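Local structure of gamma-hexachlorocyclohexane dehydrochlorinase (3A76) at residues B[41-52]-B[84-95]. The protein catalyses two successive dehydrochlorinations of the pollutant gamma-hexachlorocyclohexane (lindane), giving a tetrachlorocyclohexadiene by way of pentachlorocyclohexene. Numbering follows the deposited sequence.
Sequences LIAVDKRQEGRL and LWPMFHECIHYG
Asp45 and His93 meet where the last turn of helix 22-45 runs almost antiparallel to strand 90-95, the axes of the two short segments 7.7 Å apart at an angle of 170°. The Asp45 carboxylate grips His93 twice. Asp45 OD1 accepts the ring N-H of His93 ND1 in a very short, nearly straight bond (2.5 Å), with carboxylate and imidazole only 20° from coplanar, while Asp45 OD2 takes the backbone N of His93 at 2.8 Å from above the carboxylate plane. The first bond fixes the rotation of the ring and the second holds the main chain, consistent with the inferred places of His93 (proton acceptor) and Asp45 in the active site. Leu41 CG presses on His93 CB, and Val44 CG1, turned anti to its own backbone N (chi1 162°), reaches His93 CE1 at 3.5 Å. On the main-chain side of Asp45 a water donates to Asp45 O and accepts from Cys91 N.

Past the helix end, Trp85 donates from NE1 to Val44 O (2.7 Å), meeting a lone pair of Val44 O in the carbonyl plane. Arg47, at positive phi, lays its extended chain across one face of the indole: Arg47 CG sits 3.6 Å from the centroid of the five-membered ring of Trp85, a CH-pi contact. The guanidinium carries on over Trp85 CB, and Arg47 NH1 bonds to Phe88 O at 2.7 Å, tying the turn after helix 22-45 to the exit of helix 72-87. Glu49 CG meets the far indole edge, its OE2 held by Asn81.

Within the SnoaL-like fold, the end of helix 22-45 and the turn after it pack on the junction where helix 72-87 passes into strand 88-102, which pairs with strand 107-120. Val114 and Leu116 of that strand touch His93, spermidine lies beside it, and Lys46 reaches Asp113 of the second subunit.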
loop_
_atom_site.group_PDB
_atom_site.type_symbol
_atom_site.label_atom_id
_atom_site.label_comp_id
_atom_site.label_asym_id
_atom_site.label_seq_id
_atom_site.Cartn_x
_atom_site.Cartn_y
_atom_site.Cartn_z
ATOM N N LEU B 41 10.232 -5.831 -4.293
ATOM C CA LEU B 41 9.828 -4.631 -5.015
ATOM C C LEU B 41 10.920 -3.546 -4.984
ATOM O O LEU B 41 11.293 -3.001 -6.020
ATOM C CB LEU B 41 8.512 -4.118 -4.429
ATOM C CG LEU B 41 7.173 -4.650 -4.964
ATOM C CD1 LEU B 41 7.237 -5.919 -5.861
ATOM C CD2 LEU B 41 6.168 -4.775 -3.839
ATOM N N ILE B 42 11.439 -3.269 -3.798
ATOM C CA ILE B 42 12.505 -2.273 -3.613
ATOM C C ILE B 42 13.733 -2.620 -4.459
ATOM O O ILE B 42 14.307 -1.746 -5.132
ATOM C CB ILE B 42 12.894 -2.153 -2.114
ATOM C CG1 ILE B 42 11.717 -1.565 -1.316
ATOM C CG2 ILE B 42 14.172 -1.285 -1.935
ATOM C CD1 ILE B 42 11.713 -1.914 0.173
ATOM N N ALA B 43 14.109 -3.902 -4.450
ATOM C CA ALA B 43 15.319 -4.339 -5.131
ATOM C C ALA B 43 15.173 -4.170 -6.628
ATOM O O ALA B 43 16.133 -3.817 -7.313
ATOM C CB ALA B 43 15.655 -5.781 -4.777
ATOM N N VAL B 44 13.971 -4.402 -7.131
ATOM C CA VAL B 44 13.705 -4.220 -8.549
ATOM C C VAL B 44 13.709 -2.724 -8.920
ATOM O O VAL B 44 14.275 -2.326 -9.939
ATOM C CB VAL B 44 12.362 -4.870 -8.960
ATOM C CG1 VAL B 44 11.893 -4.317 -10.297
ATOM C CG2 VAL B 44 12.480 -6.397 -9.006
ATOM N N ASP B 45 13.065 -1.917 -8.078
ATOM C CA ASP B 45 12.807 -0.508 -8.358
ATOM C C ASP B 45 14.063 0.317 -8.121
ATOM O O ASP B 45 14.349 1.234 -8.885
ATOM C CB ASP B 45 11.702 0.028 -7.445
ATOM C CG ASP B 45 10.350 -0.629 -7.690
ATOM O OD1 ASP B 45 10.099 -1.112 -8.811
ATOM O OD2 ASP B 45 9.532 -0.629 -6.750
ATOM N N LYS B 46 14.766 0.012 -7.033
ATOM C CA LYS B 46 16.002 0.704 -6.677
ATOM C C LYS B 46 17.252 0.054 -7.296
ATOM O O LYS B 46 18.349 0.567 -7.137
ATOM C CB LYS B 46 16.138 0.826 -5.151
ATOM C CG LYS B 46 15.337 1.974 -4.519
ATOM C CD LYS B 46 13.843 1.899 -4.848
ATOM C CE LYS B 46 13.050 2.738 -3.874
ATOM N NZ LYS B 46 11.657 2.836 -4.318
ATOM N N ARG B 47 17.058 -1.040 -8.033
ATOM C CA ARG B 47 18.117 -1.748 -8.792
ATOM C C ARG B 47 19.234 -2.216 -7.903
ATOM O O ARG B 47 20.405 -1.929 -8.137
ATOM C CB ARG B 47 18.588 -0.943 -10.011
ATOM C CG ARG B 47 17.417 -0.615 -10.901
ATOM C CD ARG B 47 17.792 -0.120 -12.270
ATOM N NE ARG B 47 16.575 0.184 -13.018
ATOM C CZ ARG B 47 16.527 0.329 -14.337
ATOM N NH1 ARG B 47 15.376 0.593 -14.943
ATOM N NH2 ARG B 47 17.635 0.196 -15.053
ATOM N N GLN B 48 18.832 -2.952 -6.869
ATOM C CA GLN B 48 19.713 -3.411 -5.820
ATOM C C GLN B 48 19.886 -4.914 -5.948
ATOM O O GLN B 48 19.010 -5.699 -5.561
ATOM C CB GLN B 48 19.175 -2.994 -4.445
ATOM C CG GLN B 48 19.169 -1.482 -4.282
ATOM C CD GLN B 48 18.551 -0.972 -2.993
ATOM O OE1 GLN B 48 18.645 0.216 -2.703
ATOM N NE2 GLN B 48 17.923 -1.849 -2.220
ATOM N N GLU B 49 21.032 -5.293 -6.509
ATOM C CA GLU B 49 21.331 -6.670 -6.868
ATOM C C GLU B 49 21.459 -7.557 -5.663
ATOM O O GLU B 49 20.967 -8.684 -5.674
ATOM C CB GLU B 49 22.607 -6.739 -7.700
ATOM C CG GLU B 49 22.425 -6.332 -9.137
ATOM C CD GLU B 49 23.524 -6.893 -10.026
ATOM O OE1 GLU B 49 24.672 -7.048 -9.534
ATOM O OE2 GLU B 49 23.232 -7.180 -11.216
ATOM N N GLY B 50 22.102 -7.033 -4.625
ATOM C CA GLY B 50 22.299 -7.756 -3.375
ATOM C C GLY B 50 21.034 -8.004 -2.579
ATOM O O GLY B 50 20.913 -9.023 -1.895
ATOM N N ARG B 51 20.091 -7.063 -2.622
ATOM C CA ARG B 51 18.802 -7.283 -1.945
ATOM C C ARG B 51 17.938 -8.239 -2.780
ATOM O O ARG B 51 17.278 -9.118 -2.233
ATOM C CB ARG B 51 18.104 -5.952 -1.591
ATOM C CG ARG B 51 16.581 -6.017 -1.510
ATOM C CD ARG B 51 15.930 -5.077 -0.486
ATOM N NE ARG B 51 16.605 -3.797 -0.254
ATOM C CZ ARG B 51 16.486 -3.095 0.871
ATOM N NH1 ARG B 51 17.153 -1.950 1.020
ATOM N NH2 ARG B 51 15.703 -3.534 1.853
ATOM N N LEU B 52 17.996 -8.104 -4.101
ATOM C CA LEU B 52 17.220 -8.968 -4.982
ATOM C C LEU B 52 17.564 -10.434 -4.787
ATOM O O LEU B 52 16.663 -11.266 -4.649
ATOM C CB LEU B 52 17.389 -8.587 -6.454
ATOM C CG LEU B 52 16.477 -9.364 -7.415
ATOM C CD1 LEU B 52 14.985 -8.975 -7.258
ATOM C CD2 LEU B 52 16.929 -9.194 -8.843
ATOM N N LEU B 84 14.208 -6.916 -16.903
ATOM C CA LEU B 84 13.475 -5.868 -16.171
ATOM C C LEU B 84 14.153 -4.508 -16.249
ATOM O O LEU B 84 13.540 -3.538 -16.708
ATOM C CB LEU B 84 13.184 -6.263 -14.716
ATOM C CG LEU B 84 12.267 -7.487 -14.506
ATOM C CD1 LEU B 84 11.977 -7.688 -13.022
ATOM C CD2 LEU B 84 10.978 -7.406 -15.322
ATOM N N TRP B 85 15.422 -4.443 -15.841
ATOM C CA TRP B 85 16.136 -3.180 -15.861
ATOM C C TRP B 85 16.274 -2.592 -17.260
ATOM O O TRP B 85 15.923 -1.438 -17.454
ATOM C CB TRP B 85 17.415 -3.230 -15.006
ATOM C CG TRP B 85 17.085 -3.553 -13.558
ATOM C CD1 TRP B 85 15.935 -3.226 -12.898
ATOM C CD2 TRP B 85 17.893 -4.268 -12.611
ATOM N NE1 TRP B 85 15.978 -3.682 -11.602
ATOM C CE2 TRP B 85 17.166 -4.326 -11.397
ATOM C CE3 TRP B 85 19.162 -4.861 -12.663
ATOM C CZ2 TRP B 85 17.662 -4.956 -10.250
ATOM C CZ3 TRP B 85 19.661 -5.484 -11.505
ATOM C CH2 TRP B 85 18.907 -5.524 -10.324
ATOM N N PRO B 86 16.713 -3.380 -18.262
ATOM C CA PRO B 86 16.720 -2.820 -19.628
ATOM C C PRO B 86 15.360 -2.392 -20.183
ATOM O O PRO B 86 15.316 -1.536 -21.052
ATOM C CB PRO B 86 17.297 -3.957 -20.487
ATOM C CG PRO B 86 18.001 -4.852 -19.527
ATOM C CD PRO B 86 17.252 -4.752 -18.230
ATOM N N MET B 87 14.271 -2.973 -19.687
ATOM C CA MET B 87 12.906 -2.673 -20.168
ATOM C C MET B 87 12.411 -1.255 -19.825
ATOM O O MET B 87 11.661 -0.642 -20.593
ATOM C CB MET B 87 11.928 -3.717 -19.604
ATOM C CG MET B 87 10.519 -3.658 -20.171
ATOM S SD MET B 87 9.445 -4.982 -19.549
ATOM C CE MET B 87 9.888 -6.315 -20.670
ATOM N N PHE B 88 12.833 -0.752 -18.667
ATOM C CA PHE B 88 12.340 0.511 -18.111
ATOM C C PHE B 88 13.476 1.503 -17.884
ATOM O O PHE B 88 14.580 1.105 -17.495
ATOM C CB PHE B 88 11.737 0.265 -16.729
ATOM C CG PHE B 88 10.428 -0.474 -16.730
ATOM C CD1 PHE B 88 9.227 0.223 -16.823
ATOM C CD2 PHE B 88 10.396 -1.858 -16.548
ATOM C CE1 PHE B 88 8.023 -0.441 -16.783
ATOM C CE2 PHE B 88 9.181 -2.542 -16.519
ATOM C CZ PHE B 88 7.990 -1.833 -16.631
ATOM N N HIS B 89 13.209 2.791 -18.067
ATOM C CA HIS B 89 14.161 3.803 -17.588
ATOM C C HIS B 89 14.158 3.802 -16.064
ATOM O O HIS B 89 15.208 3.724 -15.419
ATOM C CB HIS B 89 13.855 5.181 -18.169
ATOM C CG HIS B 89 14.223 5.295 -19.611
ATOM N ND1 HIS B 89 15.525 5.156 -20.053
ATOM C CD2 HIS B 89 13.466 5.500 -20.712
ATOM C CE1 HIS B 89 15.549 5.278 -21.366
ATOM N NE2 HIS B 89 14.316 5.486 -21.789
ATOM N N GLU B 90 12.957 3.873 -15.511
ATOM C CA GLU B 90 12.705 3.531 -14.125
ATOM C C GLU B 90 11.281 3.023 -13.972
ATOM O O GLU B 90 10.446 3.153 -14.872
ATOM C CB GLU B 90 12.962 4.695 -13.130
ATOM C CG GLU B 90 12.961 6.173 -13.601
ATOM C CD GLU B 90 12.017 6.521 -14.734
ATOM O OE1 GLU B 90 10.842 6.139 -14.713
ATOM O OE2 GLU B 90 12.455 7.222 -15.659
ATOM N N CYS B 91 11.009 2.445 -12.816
ATOM C CA CYS B 91 9.664 2.027 -12.492
ATOM C C CYS B 91 9.518 2.073 -10.989
ATOM O O CYS B 91 10.513 2.135 -10.263
ATOM C CB CYS B 91 9.394 0.607 -13.013
ATOM S SG CYS B 91 10.500 -0.578 -12.321
ATOM N N ILE B 92 8.273 2.011 -10.526
ATOM C CA ILE B 92 8.025 1.874 -9.102
ATOM C C ILE B 92 6.858 0.900 -8.838
ATOM O O ILE B 92 5.794 1.042 -9.428
ATOM C CB ILE B 92 7.811 3.276 -8.437
ATOM C CG1 ILE B 92 7.810 3.154 -6.911
ATOM C CG2 ILE B 92 6.592 4.043 -9.037
ATOM C CD1 ILE B 92 6.533 2.865 -6.410
ATOM N N HIS B 93 7.088 -0.074 -7.954
ATOM C CA HIS B 93 6.076 -1.044 -7.509
ATOM C C HIS B 93 5.446 -0.662 -6.160
ATOM O O HIS B 93 6.149 -0.560 -5.153
ATOM C CB HIS B 93 6.715 -2.425 -7.318
ATOM C CG HIS B 93 7.141 -3.095 -8.582
ATOM N ND1 HIS B 93 8.310 -2.773 -9.237
ATOM C CD2 HIS B 93 6.573 -4.098 -9.294
ATOM C CE1 HIS B 93 8.439 -3.541 -10.305
ATOM N NE2 HIS B 93 7.398 -4.354 -10.362
ATOM N N TYR B 94 4.129 -0.478 -6.140
ATOM C CA TYR B 94 3.403 -0.310 -4.880
ATOM C C TYR B 94 2.668 -1.604 -4.493
ATOM O O TYR B 94 1.611 -1.907 -5.033
ATOM C CB TYR B 94 2.390 0.858 -4.960
ATOM C CG TYR B 94 2.963 2.216 -5.309
ATOM C CD1 TYR B 94 3.598 2.995 -4.342
ATOM C CD2 TYR B 94 2.815 2.752 -6.590
ATOM C CE1 TYR B 94 4.120 4.245 -4.648
ATOM C CE2 TYR B 94 3.338 4.011 -6.904
ATOM C CZ TYR B 94 3.983 4.754 -5.922
ATOM O OH TYR B 94 4.487 6.013 -6.211
ATOM N N GLY B 95 3.242 -2.334 -3.547
ATOM C CA GLY B 95 2.705 -3.565 -3.020
ATOM C C GLY B 95 1.811 -3.373 -1.816
ATOM O O GLY B 95 2.195 -2.737 -0.825
HETATM O O HOH W 1 13.617 2.063 -11.189
#